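Local coordinates for protein cysteine hydrolase (Staphylococcus aureus, PDB 6KUA) that hydrolyses nicotinamide, probably to nicotinic acid and ammonia, as a zinc-containing nicotinamidase of the isochorismatase-like cysteine hydrolase family, at residues A[31-35]-A[155-160]; A[4-10]-A[47-53]; A[134-139]-A[169-174]; A[106-110]-A[140-145]. One frame throughout, in Å; residues are numbered along the deposited sequence.

Interaction 1: residues A[31-35]-A[155-160]; sequences IEDFI and PAEGVA
I31, just ahead of helix 32-44, spreads both branches of its side chain over the backbone from E157 to A160. Its CG1 is wedged between the backbone N and the carbonyl carbon (chi1 74°), and the extended branch beyond it carries CD1 to 3.6 Å from G158 O. The other branch meets a methyl group, CG2 lying 3.9 Å from A160 CB. The helix then presents F34, whose ring swings out with CG opposite the backbone N (chi1 -175°). E157 CB sits over one face of this ring, 3.8 Å from its centroid and 18° off the ring normal, which meets the criteria for a CH-pi contact. The partner is a type I turn, closed by G158 N to P155 O at 2.8 Å, that interrupts strand 151-160, the outermost strand on this side of the parallel sheet in the isochorismatase-like alpha/beta fold. Having no side chain, G158 lets F34 CD1 approach its CA to 3.4 Å, while P155 CG lies 3.6 Å from F34 CE1. I35 follows with a lighter touch: its CD1 is 4.0 Å from G158 O, and its side chain also reaches V130 on the neighbouring strand.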
loop_
_atom_site.group_PDB
_atom_site.type_symbol
_atom_site.label_atom_id
_atom_site.label_comp_id
_atom_site.label_asym_id
_atom_site.label_seq_id
_atom_site.Cartn_x
_atom_site.Cartn_y
_atom_site.Cartn_z
ATOM N N ILE A 31 -26.013 -0.860 19.794
ATOM C CA ILE A 31 -25.350 0.347 19.303
ATOM C C ILE A 31 -26.116 1.002 18.157
ATOM O O ILE A 31 -25.720 2.082 17.690
ATOM C CB ILE A 31 -23.895 0.041 18.887
ATOM C CG1 ILE A 31 -23.852 -0.728 17.569
ATOM C CG2 ILE A 31 -23.195 -0.779 19.945
ATOM C CD1 ILE A 31 -22.454 -1.125 17.160
ATOM N N GLU A 32 -27.215 0.385 17.710
ATOM C CA GLU A 32 -27.995 0.877 16.577
ATOM C C GLU A 32 -28.406 2.337 16.760
ATOM O O GLU A 32 -28.216 3.171 15.865
ATOM C CB GLU A 32 -29.219 -0.035 16.395
ATOM C CG GLU A 32 -30.204 0.355 15.301
ATOM C CD GLU A 32 -31.410 -0.585 15.247
ATOM O OE1 GLU A 32 -31.958 -0.817 14.143
ATOM O OE2 GLU A 32 -31.803 -1.104 16.316
ATOM N N ASP A 33 -28.957 2.672 17.925
ATOM C CA ASP A 33 -29.427 4.037 18.139
ATOM C C ASP A 33 -28.277 5.037 18.073
ATOM O O ASP A 33 -28.442 6.144 17.547
ATOM C CB ASP A 33 -30.146 4.144 19.486
ATOM C CG ASP A 33 -31.613 3.742 19.411
ATOM O OD1 ASP A 33 -32.057 3.206 18.366
ATOM O OD2 ASP A 33 -32.325 3.962 20.422
ATOM N N PHE A 34 -27.104 4.667 18.599
ATOM C CA PHE A 34 -25.970 5.589 18.589
ATOM C C PHE A 34 -25.430 5.795 17.177
ATOM O O PHE A 34 -25.053 6.910 16.803
ATOM C CB PHE A 34 -24.871 5.071 19.511
ATOM C CG PHE A 34 -23.707 6.007 19.652
ATOM C CD1 PHE A 34 -22.614 5.916 18.795
ATOM C CD2 PHE A 34 -23.703 6.975 20.641
ATOM C CE1 PHE A 34 -21.533 6.774 18.929
ATOM C CE2 PHE A 34 -22.630 7.841 20.783
ATOM C CZ PHE A 34 -21.543 7.739 19.924
ATOM N N ILE A 35 -25.375 4.732 16.385
ATOM C CA ILE A 35 -24.885 4.855 15.016
ATOM C C ILE A 35 -25.819 5.737 14.189
ATOM O O ILE A 35 -25.364 6.621 13.448
ATOM C CB ILE A 35 -24.704 3.456 14.402
ATOM C CG1 ILE A 35 -23.573 2.701 15.118
ATOM C CG2 ILE A 35 -24.396 3.547 12.933
ATOM C CD1 ILE A 35 -23.272 1.355 14.491
ATOM N N PRO A 155 -15.860 5.987 19.480
ATOM C CA PRO A 155 -16.702 6.121 20.676
ATOM C C PRO A 155 -17.115 4.750 21.177
ATOM O O PRO A 155 -17.590 3.916 20.407
ATOM C CB PRO A 155 -17.908 6.929 20.178
ATOM C CG PRO A 155 -17.966 6.647 18.720
ATOM C CD PRO A 155 -16.518 6.516 18.275
ATOM N N ALA A 156 -16.922 4.516 22.474
ATOM C CA ALA A 156 -17.217 3.197 23.021
ATOM C C ALA A 156 -18.691 2.839 22.881
ATOM O O ALA A 156 -19.031 1.653 22.854
ATOM C CB ALA A 156 -16.791 3.135 24.487
ATOM N N GLU A 157 -19.572 3.836 22.792
ATOM C CA GLU A 157 -20.994 3.600 22.562
ATOM C C GLU A 157 -21.307 3.234 21.116
ATOM O O GLU A 157 -22.454 2.880 20.817
ATOM C CB GLU A 157 -21.794 4.854 22.940
ATOM C CG GLU A 157 -22.406 4.862 24.333
ATOM C CD GLU A 157 -23.671 5.739 24.398
ATOM O OE1 GLU A 157 -24.802 5.195 24.260
ATOM O OE2 GLU A 157 -23.526 6.976 24.572
ATOM N N GLY A 158 -20.329 3.336 20.212
ATOM C CA GLY A 158 -20.574 3.152 18.798
ATOM C C GLY A 158 -19.994 1.881 18.217
ATOM O O GLY A 158 -20.115 1.645 17.009
ATOM N N VAL A 159 -19.385 1.040 19.059
ATOM C CA VAL A 159 -18.774 -0.208 18.619
ATOM C C VAL A 159 -19.171 -1.327 19.581
ATOM O O VAL A 159 -19.523 -1.082 20.735
ATOM C CB VAL A 159 -17.232 -0.085 18.527
ATOM C CG1 VAL A 159 -16.832 0.834 17.361
ATOM C CG2 VAL A 159 -16.661 0.447 19.847
ATOM N N ALA A 160 -19.107 -2.571 19.092
ATOM C CA ALA A 160 -19.438 -3.732 19.914
ATOM C C ALA A 160 -18.701 -4.971 19.427
ATOM O O ALA A 160 -18.348 -5.088 18.253
ATOM C CB ALA A 160 -20.941 -4.014 19.914
#

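Interaction 2: residues A[4-10]-A[47-53]; sequences RALLVVD and DHIFFLM
L6 and V8 exchange backbone hydrogen bonds with H48, F50 and L52, and this parallel pairing is the tight part of the contact. The V8 N to F50 O bond is 2.8 Å and nearly straight (179°). On one face L6 lies along I49 and V8 along F51, V8 CB meeting F51 CD2 at 3.8 Å; on the other L7 lies along F50, and A5 CB, out of register, is 3.8 Å from F50 CE1. The two strands are sheet neighbours in the isochorismatase-like fold, joined through helix 32-44 as a beta-alpha-beta crossover. At their C-terminal end D10 N bonds to L52 O at 2.8 Å. K104 and D54 N hold the D10 carboxylate; the D10 side chain lies about 7 Å from the bound zinc, consistent with the Asp-Lys-Cys triad of this family. The opposite end is looser and partly exposed: R4 O and H48 N stand 4.0 Å apart, a water lying 2.8 Å from R4 O. R4 CG sits between backbone N and carbonyl carbon (chi1 58°), and the chain extends from there to NE, which meets D47 OD2 at 2.6 Å in a salt bridge, near the guanidinium plane but from above the carboxylate plane; R4 NH2 pairs with D41.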
loop_
_atom_site.group_PDB
_atom_site.type_symbol
_atom_site.label_atom_id
_atom_site.label_comp_id
_atom_site.label_asym_id
_atom_site.label_seq_id
_atom_site.Cartn_x
_atom_site.Cartn_y
_atom_site.Cartn_z
ATOM N N ARG A 4 -13.740 15.765 8.536
ATOM C CA ARG A 4 -14.032 14.539 9.266
ATOM C C ARG A 4 -14.927 13.627 8.433
ATOM O O ARG A 4 -15.695 14.078 7.581
ATOM C CB ARG A 4 -14.694 14.829 10.629
ATOM C CG ARG A 4 -15.996 15.624 10.560
ATOM C CD ARG A 4 -16.732 15.679 11.917
ATOM N NE ARG A 4 -18.156 16.002 11.748
ATOM C CZ ARG A 4 -19.106 15.825 12.672
ATOM N NH1 ARG A 4 -18.820 15.325 13.861
ATOM N NH2 ARG A 4 -20.364 16.138 12.395
ATOM N N ALA A 5 -14.806 12.325 8.676
ATOM C CA ALA A 5 -15.643 11.349 7.999
ATOM C C ALA A 5 -16.035 10.283 9.002
ATOM O O ALA A 5 -15.309 10.010 9.964
ATOM C CB ALA A 5 -14.940 10.718 6.776
ATOM N N LEU A 6 -17.216 9.722 8.791
ATOM C CA LEU A 6 -17.724 8.642 9.612
ATOM C C LEU A 6 -17.548 7.337 8.850
ATOM O O LEU A 6 -17.951 7.237 7.686
ATOM C CB LEU A 6 -19.199 8.883 9.952
ATOM C CG LEU A 6 -19.896 7.790 10.756
ATOM C CD1 LEU A 6 -19.328 7.713 12.158
ATOM C CD2 LEU A 6 -21.386 8.064 10.810
ATOM N N LEU A 7 -16.937 6.350 9.486
ATOM C CA LEU A 7 -16.777 5.025 8.895
ATOM C C LEU A 7 -17.678 4.059 9.648
ATOM O O LEU A 7 -17.475 3.831 10.848
ATOM C CB LEU A 7 -15.318 4.558 8.955
ATOM C CG LEU A 7 -14.246 5.509 8.419
ATOM C CD1 LEU A 7 -12.848 4.861 8.406
ATOM C CD2 LEU A 7 -14.610 6.026 7.030
ATOM N N VAL A 8 -18.660 3.495 8.948
ATOM C CA VAL A 8 -19.603 2.535 9.526
ATOM C C VAL A 8 -19.204 1.150 9.039
ATOM O O VAL A 8 -19.427 0.800 7.875
ATOM C CB VAL A 8 -21.053 2.859 9.155
ATOM C CG1 VAL A 8 -22.008 1.855 9.815
ATOM C CG2 VAL A 8 -21.372 4.289 9.566
ATOM N N VAL A 9 -18.618 0.361 9.934
ATOM C CA VAL A 9 -17.970 -0.899 9.572
ATOM C C VAL A 9 -18.924 -2.065 9.822
ATOM O O VAL A 9 -19.361 -2.299 10.957
ATOM C CB VAL A 9 -16.655 -1.083 10.345
ATOM C CG1 VAL A 9 -15.950 -2.353 9.900
ATOM C CG2 VAL A 9 -15.749 0.130 10.127
ATOM N N ASP A 10 -19.259 -2.773 8.736
ATOM C CA ASP A 10 -19.895 -4.099 8.753
ATOM C C ASP A 10 -21.142 -4.181 9.631
ATOM O O ASP A 10 -21.360 -5.165 10.345
ATOM C CB ASP A 10 -18.882 -5.168 9.160
ATOM C CG ASP A 10 -18.034 -5.603 8.002
ATOM O OD1 ASP A 10 -18.614 -5.957 6.950
ATOM O OD2 ASP A 10 -16.790 -5.564 8.123
ATOM N N ASP A 47 -21.041 16.284 6.127
ATOM C CA ASP A 47 -19.803 15.528 6.224
ATOM C C ASP A 47 -19.970 14.158 5.572
ATOM O O ASP A 47 -21.079 13.669 5.352
ATOM C CB ASP A 47 -19.386 15.366 7.681
ATOM C CG ASP A 47 -18.871 16.667 8.294
ATOM O OD1 ASP A 47 -18.287 17.490 7.559
ATOM O OD2 ASP A 47 -19.050 16.865 9.517
ATOM N N HIS A 48 -18.849 13.530 5.255
ATOM C CA HIS A 48 -18.885 12.321 4.458
ATOM C C HIS A 48 -19.053 11.093 5.337
ATOM O O HIS A 48 -18.472 11.004 6.418
ATOM C CB HIS A 48 -17.623 12.227 3.606
ATOM C CG HIS A 48 -17.600 13.236 2.511
ATOM N ND1 HIS A 48 -18.228 13.027 1.299
ATOM C CD2 HIS A 48 -17.093 14.496 2.465
ATOM C CE1 HIS A 48 -18.077 14.100 0.543
ATOM N NE2 HIS A 48 -17.396 15.006 1.228
ATOM N N ILE A 49 -19.868 10.154 4.864
ATOM C CA ILE A 49 -20.176 8.922 5.578
ATOM C C ILE A 49 -19.897 7.759 4.641
ATOM O O ILE A 49 -20.423 7.717 3.523
ATOM C CB ILE A 49 -21.638 8.875 6.062
ATOM C CG1 ILE A 49 -21.975 10.121 6.885
ATOM C CG2 ILE A 49 -21.856 7.640 6.898
ATOM C CD1 ILE A 49 -23.361 10.659 6.642
ATOM N N PHE A 50 -19.089 6.809 5.107
ATOM C CA PHE A 50 -18.699 5.641 4.325
ATOM C C PHE A 50 -19.245 4.406 5.022
ATOM O O PHE A 50 -18.937 4.167 6.195
ATOM C CB PHE A 50 -17.178 5.557 4.171
ATOM C CG PHE A 50 -16.567 6.735 3.458
ATOM C CD1 PHE A 50 -16.423 7.959 4.100
ATOM C CD2 PHE A 50 -16.117 6.609 2.144
ATOM C CE1 PHE A 50 -15.861 9.058 3.445
ATOM C CE2 PHE A 50 -15.543 7.699 1.473
ATOM C CZ PHE A 50 -15.412 8.923 2.119
ATOM N N PHE A 51 -20.085 3.647 4.313
ATOM C CA PHE A 51 -20.548 2.350 4.780
ATOM C C PHE A 51 -19.651 1.280 4.167
ATOM O O PHE A 51 -19.600 1.138 2.939
ATOM C CB PHE A 51 -22.021 2.135 4.415
ATOM C CG PHE A 51 -22.964 3.086 5.113
ATOM C CD1 PHE A 51 -23.218 4.338 4.589
ATOM C CD2 PHE A 51 -23.580 2.725 6.304
ATOM C CE1 PHE A 51 -24.088 5.228 5.239
ATOM C CE2 PHE A 51 -24.437 3.588 6.952
ATOM C CZ PHE A 51 -24.695 4.845 6.421
ATOM N N LEU A 52 -18.907 0.575 5.018
ATOM C CA LEU A 52 -17.901 -0.394 4.595
ATOM C C LEU A 52 -18.407 -1.796 4.903
ATOM O O LEU A 52 -18.719 -2.100 6.058
ATOM C CB LEU A 52 -16.572 -0.132 5.295
ATOM C CG LEU A 52 -15.992 1.178 4.774
ATOM C CD1 LEU A 52 -15.641 2.114 5.922
ATOM C CD2 LEU A 52 -14.792 0.879 3.899
ATOM N N MET A 53 -18.470 -2.649 3.877
ATOM C CA MET A 53 -19.185 -3.917 3.985
ATOM C C MET A 53 -18.409 -5.073 3.371
ATOM O O MET A 53 -18.030 -5.021 2.200
ATOM C CB MET A 53 -20.555 -3.812 3.312
ATOM C CG MET A 53 -21.456 -2.778 3.969
ATOM S SD MET A 53 -22.095 -3.383 5.536
ATOM C CE MET A 53 -22.213 -5.116 5.133
HETATM O O HOH W 1 -16.325 15.865 5.531
#

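Interaction 3: residues A[134-139]-A[169-174]; sequences TDICVL and WALAHF
The turn leading into helix 137-147 and the first turn of that helix, which starts with C137, probably the family's nucleophile, pack on helix 164-176 through T134, V138 and L139 against A170 and F174. At the edge of the F174 ring lies T134 O, 3.4 Å from CZ, and L139 CA is near the ring plane, 3.7 Å from CE1. V138 CG1 comes in obliquely, 3.9 Å from F174 CZ. Beside the ring, the small A170 lets the backbones close up, its CB standing 3.8 Å from T134 O. L139 has its CG opposite the backbone N (chi1 165°), which sends CD1 toward three aromatic residues. That methyl is 3.7 Å from F174 CE1, 3.8 Å from H173 CD2, and 3.8 Å from W169 CZ3 at the indole edge. The W169 indole in turn brings its CH2 over one face of the H173 imidazole. No hydrogen bond joins the segments, and the polar tips are satisfied elsewhere: T134 OG1 by H167, D135 OD1 by S161. D135 OD2, W169 NE1 and H173 NE2 bond to W169, D135 and H140 of the second subunit, implying an apolar seam within the chain and polar ends directed to the subunit interface.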
loop_
_atom_site.group_PDB
_atom_site.type_symbol
_atom_site.label_atom_id
_atom_site.label_comp_id
_atom_site.label_asym_id
_atom_site.label_seq_id
_atom_site.Cartn_x
_atom_site.Cartn_y
_atom_site.Cartn_z
ATOM N N THR A 134 -15.414 -4.680 17.576
ATOM C CA THR A 134 -14.404 -3.772 18.110
ATOM C C THR A 134 -12.994 -4.294 17.875
ATOM O O THR A 134 -12.104 -3.544 17.472
ATOM C CB THR A 134 -14.636 -3.569 19.607
ATOM O OG1 THR A 134 -16.041 -3.577 19.862
ATOM C CG2 THR A 134 -14.037 -2.259 20.083
ATOM N N ASP A 135 -12.767 -5.575 18.149
ATOM C CA ASP A 135 -11.421 -6.127 18.125
ATOM C C ASP A 135 -11.123 -6.903 16.844
ATOM O O ASP A 135 -10.124 -7.632 16.798
ATOM C CB ASP A 135 -11.189 -7.016 19.361
ATOM C CG ASP A 135 -12.179 -8.185 19.434
ATOM O OD1 ASP A 135 -13.367 -7.988 19.094
ATOM O OD2 ASP A 135 -11.779 -9.301 19.815
ATOM N N ILE A 136 -11.952 -6.766 15.801
ATOM C CA ILE A 136 -11.618 -7.348 14.497
ATOM C C ILE A 136 -11.661 -6.258 13.421
ATOM O O ILE A 136 -10.662 -5.570 13.193
ATOM C CB ILE A 136 -12.537 -8.543 14.157
ATOM C CG1 ILE A 136 -12.647 -9.464 15.381
ATOM C CG2 ILE A 136 -11.992 -9.333 12.961
ATOM C CD1 ILE A 136 -13.465 -10.697 15.189
ATOM N N CYS A 137 -12.804 -6.089 12.738
ATOM C CA CYS A 137 -12.865 -5.153 11.610
ATOM C C CYS A 137 -12.615 -3.713 12.040
ATOM O O CYS A 137 -11.935 -2.957 11.333
ATOM C CB CYS A 137 -14.215 -5.265 10.907
ATOM S SG CYS A 137 -14.370 -6.843 10.069
ATOM N N VAL A 138 -13.187 -3.304 13.170
ATOM C CA VAL A 138 -12.925 -1.967 13.690
ATOM C C VAL A 138 -11.439 -1.799 14.000
ATOM O O VAL A 138 -10.806 -0.808 13.608
ATOM C CB VAL A 138 -13.795 -1.719 14.930
ATOM C CG1 VAL A 138 -13.430 -0.406 15.574
ATOM C CG2 VAL A 138 -15.293 -1.794 14.548
ATOM N N LEU A 139 -10.863 -2.775 14.711
ATOM C CA LEU A 139 -9.453 -2.707 15.095
ATOM C C LEU A 139 -8.550 -2.635 13.868
ATOM O O LEU A 139 -7.665 -1.776 13.781
ATOM C CB LEU A 139 -9.087 -3.931 15.953
ATOM C CG LEU A 139 -7.583 -4.202 16.128
ATOM C CD1 LEU A 139 -6.989 -3.215 17.107
ATOM C CD2 LEU A 139 -7.289 -5.653 16.590
ATOM N N TRP A 169 -10.128 -4.758 25.624
ATOM C CA TRP A 169 -8.742 -4.718 25.156
ATOM C C TRP A 169 -8.575 -3.692 24.040
ATOM O O TRP A 169 -7.645 -2.879 24.052
ATOM C CB TRP A 169 -8.277 -6.101 24.659
ATOM C CG TRP A 169 -6.894 -5.954 24.099
ATOM C CD1 TRP A 169 -5.720 -5.982 24.802
ATOM C CD2 TRP A 169 -6.544 -5.629 22.745
ATOM N NE1 TRP A 169 -4.665 -5.730 23.963
ATOM C CE2 TRP A 169 -5.142 -5.508 22.695
ATOM C CE3 TRP A 169 -7.285 -5.456 21.559
ATOM C CZ2 TRP A 169 -4.458 -5.207 21.512
ATOM C CZ3 TRP A 169 -6.599 -5.139 20.386
ATOM C CH2 TRP A 169 -5.201 -5.025 20.374
ATOM N N ALA A 170 -9.482 -3.718 23.061
ATOM C CA ALA A 170 -9.310 -2.906 21.858
ATOM C C ALA A 170 -9.533 -1.426 22.146
ATOM O O ALA A 170 -8.843 -0.569 21.577
ATOM C CB ALA A 170 -10.243 -3.414 20.750
ATOM N N LEU A 171 -10.471 -1.101 23.049
ATOM C CA LEU A 171 -10.698 0.299 23.390
ATOM C C LEU A 171 -9.459 0.914 24.027
ATOM O O LEU A 171 -9.130 2.072 23.750
ATOM C CB LEU A 171 -11.915 0.442 24.310
ATOM C CG LEU A 171 -13.293 0.164 23.678
ATOM C CD1 LEU A 171 -14.398 0.286 24.707
ATOM C CD2 LEU A 171 -13.582 1.076 22.492
ATOM N N ALA A 172 -8.750 0.152 24.876
ATOM C CA ALA A 172 -7.514 0.670 25.458
ATOM C C ALA A 172 -6.404 0.742 24.418
ATOM O O ALA A 172 -5.620 1.692 24.411
ATOM C CB ALA A 172 -7.070 -0.187 26.654
ATOM N N HIS A 173 -6.320 -0.261 23.535
ATOM C CA HIS A 173 -5.380 -0.193 22.423
ATOM C C HIS A 173 -5.597 1.073 21.605
ATOM O O HIS A 173 -4.648 1.821 21.339
ATOM C CB HIS A 173 -5.517 -1.439 21.543
ATOM C CG HIS A 173 -4.460 -1.556 20.491
ATOM N ND1 HIS A 173 -3.192 -2.024 20.759
ATOM C CD2 HIS A 173 -4.480 -1.256 19.167
ATOM C CE1 HIS A 173 -2.483 -2.035 19.642
ATOM N NE2 HIS A 173 -3.234 -1.559 18.663
ATOM N N PHE A 174 -6.852 1.355 21.223
ATOM C CA PHE A 174 -7.110 2.567 20.444
ATOM C C PHE A 174 -6.597 3.800 21.179
ATOM O O PHE A 174 -5.987 4.689 20.575
ATOM C CB PHE A 174 -8.607 2.732 20.145
ATOM C CG PHE A 174 -9.242 1.577 19.432
ATOM C CD1 PHE A 174 -8.528 0.796 18.534
ATOM C CD2 PHE A 174 -10.589 1.286 19.648
ATOM C CE1 PHE A 174 -9.149 -0.274 17.865
ATOM C CE2 PHE A 174 -11.213 0.211 19.001
ATOM C CZ PHE A 174 -10.492 -0.573 18.109
#

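Interaction 4: residues A[106-110]-A[140-145]; sequences RYDSF and HTAISA
Y107 turns the edge of its ring toward the face of H140 in an offset edge-to-face pair, with centroids 5.2 Å apart and planes at 87°. At the imidazole edge, in its plane, a water sits 2.9 Å from H140 ND1 and accepts from D108 N. The F110 ring has D108 OD1 at its edge, and its CE1 comes obliquely to 3.6 Å from T141 O. With CG opposite the backbone N (chi1 173°), D108 puts its carboxylate beside S144, one helical turn after H140. The S144 OG to D108 OD2 hydrogen bond, modelled at 2.4 Å, is doubtfully short. A second water donates to D108 OD2 and H140 O. D108 OD1 accepts F110 N at 2.8 Å, from above the carboxylate plane, closing an Asx turn. T141 OG1 is gripped twice by S109, through N at 3.0 Å and OG at 2.8 Å, and it also bonds to C137 O. Y107 OH bonds to S177 O of the second subunit. With the Y107 side chain about 6 Å from the bound zinc, this loop, bonded through its R106 and Y107 carbonyls to K104 of the preceding strand and packed on the helix beginning with C137, is consistent with the active-site layout of isochorismatase-like hydrolases.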
loop_
_atom_site.group_PDB
_atom_site.type_symbol
_atom_site.label_atom_id
_atom_site.label_comp_id
_atom_site.label_asym_id
_atom_site.label_seq_id
_atom_site.Cartn_x
_atom_site.Cartn_y
_atom_site.Cartn_z
ATOM N N ARG A 106 -11.178 -7.805 3.088
ATOM C CA ARG A 106 -10.585 -8.221 4.358
ATOM C C ARG A 106 -11.273 -7.468 5.488
ATOM O O ARG A 106 -12.150 -6.627 5.259
ATOM C CB ARG A 106 -9.066 -7.982 4.380
ATOM C CG ARG A 106 -8.241 -8.777 3.336
ATOM C CD ARG A 106 -8.296 -10.299 3.532
ATOM N NE ARG A 106 -7.524 -11.028 2.514
ATOM C CZ ARG A 106 -8.038 -11.542 1.389
ATOM N NH1 ARG A 106 -7.252 -12.181 0.527
ATOM N NH2 ARG A 106 -9.338 -11.421 1.113
ATOM N N TYR A 107 -10.876 -7.777 6.726
ATOM C CA TYR A 107 -11.408 -7.037 7.870
ATOM C C TYR A 107 -11.109 -5.544 7.749
ATOM O O TYR A 107 -11.968 -4.706 8.049
ATOM C CB TYR A 107 -10.814 -7.563 9.178
ATOM C CG TYR A 107 -10.855 -9.071 9.375
ATOM C CD1 TYR A 107 -12.056 -9.765 9.398
ATOM C CD2 TYR A 107 -9.679 -9.789 9.570
ATOM C CE1 TYR A 107 -12.084 -11.150 9.588
ATOM C CE2 TYR A 107 -9.688 -11.159 9.770
ATOM C CZ TYR A 107 -10.892 -11.832 9.784
ATOM O OH TYR A 107 -10.891 -13.194 9.979
ATOM N N ASP A 108 -9.882 -5.199 7.334
ATOM C CA ASP A 108 -9.420 -3.814 7.276
ATOM C C ASP A 108 -10.113 -3.080 6.134
ATOM O O ASP A 108 -9.940 -3.430 4.966
ATOM C CB ASP A 108 -7.900 -3.806 7.098
ATOM C CG ASP A 108 -7.305 -2.411 6.858
ATOM O OD1 ASP A 108 -8.017 -1.371 6.892
ATOM O OD2 ASP A 108 -6.073 -2.365 6.637
ATOM N N SER A 109 -10.848 -2.023 6.476
ATOM C CA SER A 109 -11.624 -1.263 5.498
ATOM C C SER A 109 -10.754 -0.565 4.454
ATOM O O SER A 109 -11.272 -0.172 3.400
ATOM C CB SER A 109 -12.472 -0.221 6.229
ATOM O OG SER A 109 -13.454 -0.834 7.065
ATOM N N PHE A 110 -9.459 -0.387 4.723
ATOM C CA PHE A 110 -8.560 0.268 3.781
ATOM C C PHE A 110 -7.863 -0.706 2.832
ATOM O O PHE A 110 -7.297 -0.266 1.826
ATOM C CB PHE A 110 -7.485 1.064 4.525
ATOM C CG PHE A 110 -8.015 2.249 5.293
ATOM C CD1 PHE A 110 -8.578 2.087 6.556
ATOM C CD2 PHE A 110 -7.944 3.528 4.754
ATOM C CE1 PHE A 110 -9.053 3.196 7.279
ATOM C CE2 PHE A 110 -8.427 4.643 5.465
ATOM C CZ PHE A 110 -8.981 4.471 6.725
ATOM N N HIS A 140 -8.753 -3.549 12.912
ATOM C CA HIS A 140 -7.930 -3.552 11.706
ATOM C C HIS A 140 -8.092 -2.250 10.928
ATOM O O HIS A 140 -7.114 -1.711 10.394
ATOM C CB HIS A 140 -8.280 -4.752 10.824
ATOM C CG HIS A 140 -7.841 -6.075 11.385
ATOM N ND1 HIS A 140 -7.410 -7.112 10.585
ATOM C CD2 HIS A 140 -7.789 -6.541 12.660
ATOM C CE1 HIS A 140 -7.109 -8.158 11.338
ATOM N NE2 HIS A 140 -7.323 -7.838 12.600
ATOM N N THR A 141 -9.327 -1.754 10.820
ATOM C CA THR A 141 -9.551 -0.468 10.172
ATOM C C THR A 141 -8.849 0.650 10.931
ATOM O O THR A 141 -8.194 1.498 10.320
ATOM C CB THR A 141 -11.055 -0.196 10.063
ATOM O OG1 THR A 141 -11.654 -1.197 9.233
ATOM C CG2 THR A 141 -11.337 1.201 9.473
ATOM N N ALA A 142 -8.948 0.647 12.271
ATOM C CA ALA A 142 -8.322 1.703 13.072
ATOM C C ALA A 142 -6.804 1.709 12.918
ATOM O O ALA A 142 -6.184 2.777 12.855
ATOM C CB ALA A 142 -8.702 1.543 14.549
ATOM N N ILE A 143 -6.191 0.524 12.832
ATOM C CA ILE A 143 -4.737 0.430 12.699
ATOM C C ILE A 143 -4.273 1.013 11.370
ATOM O O ILE A 143 -3.283 1.751 11.317
ATOM C CB ILE A 143 -4.276 -1.030 12.859
ATOM C CG1 ILE A 143 -4.440 -1.464 14.312
ATOM C CG2 ILE A 143 -2.818 -1.174 12.391
ATOM C CD1 ILE A 143 -4.434 -2.939 14.493
ATOM N N SER A 144 -4.987 0.715 10.281
ATOM C CA SER A 144 -4.635 1.317 9.000
ATOM C C SER A 144 -4.854 2.828 9.005
ATOM O O SER A 144 -4.049 3.572 8.436
ATOM C CB SER A 144 -5.439 0.677 7.872
ATOM O OG SER A 144 -4.750 -0.474 7.416
ATOM N N ALA A 145 -5.968 3.290 9.589
ATOM C CA ALA A 145 -6.186 4.723 9.725
ATOM C C ALA A 145 -5.026 5.359 10.466
ATOM O O ALA A 145 -4.522 6.420 10.066
ATOM C CB ALA A 145 -7.512 5.007 10.451
HETATM O O HOH W 2 -7.642 -7.191 7.668
HETATM O O HOH W 3 -4.938 -3.462 8.929
#

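From the N terminus, interaction 2 opens on strand 4-9 and closes at 47-53, joining neighbouring strands of the sheet. Interaction 1 opens inside that loop, at 31-35, and crosses it, closing only at 155-160 and tying helix 32-44 to the outermost strand 151-160. Interaction 4, from 106-110 to 140-145, is nested within interaction 1. Interaction 3 opens at 134-139, inside interaction 4, and closes last, at 169-174, crossing both interactions 4 and 1; it shares helix 137-147 with interaction 4, and both reach the second subunit. Interaction 2 precedes interactions 3 and 4 in series yet touches both, with D10 OD2 3.4 Å from C137 SG.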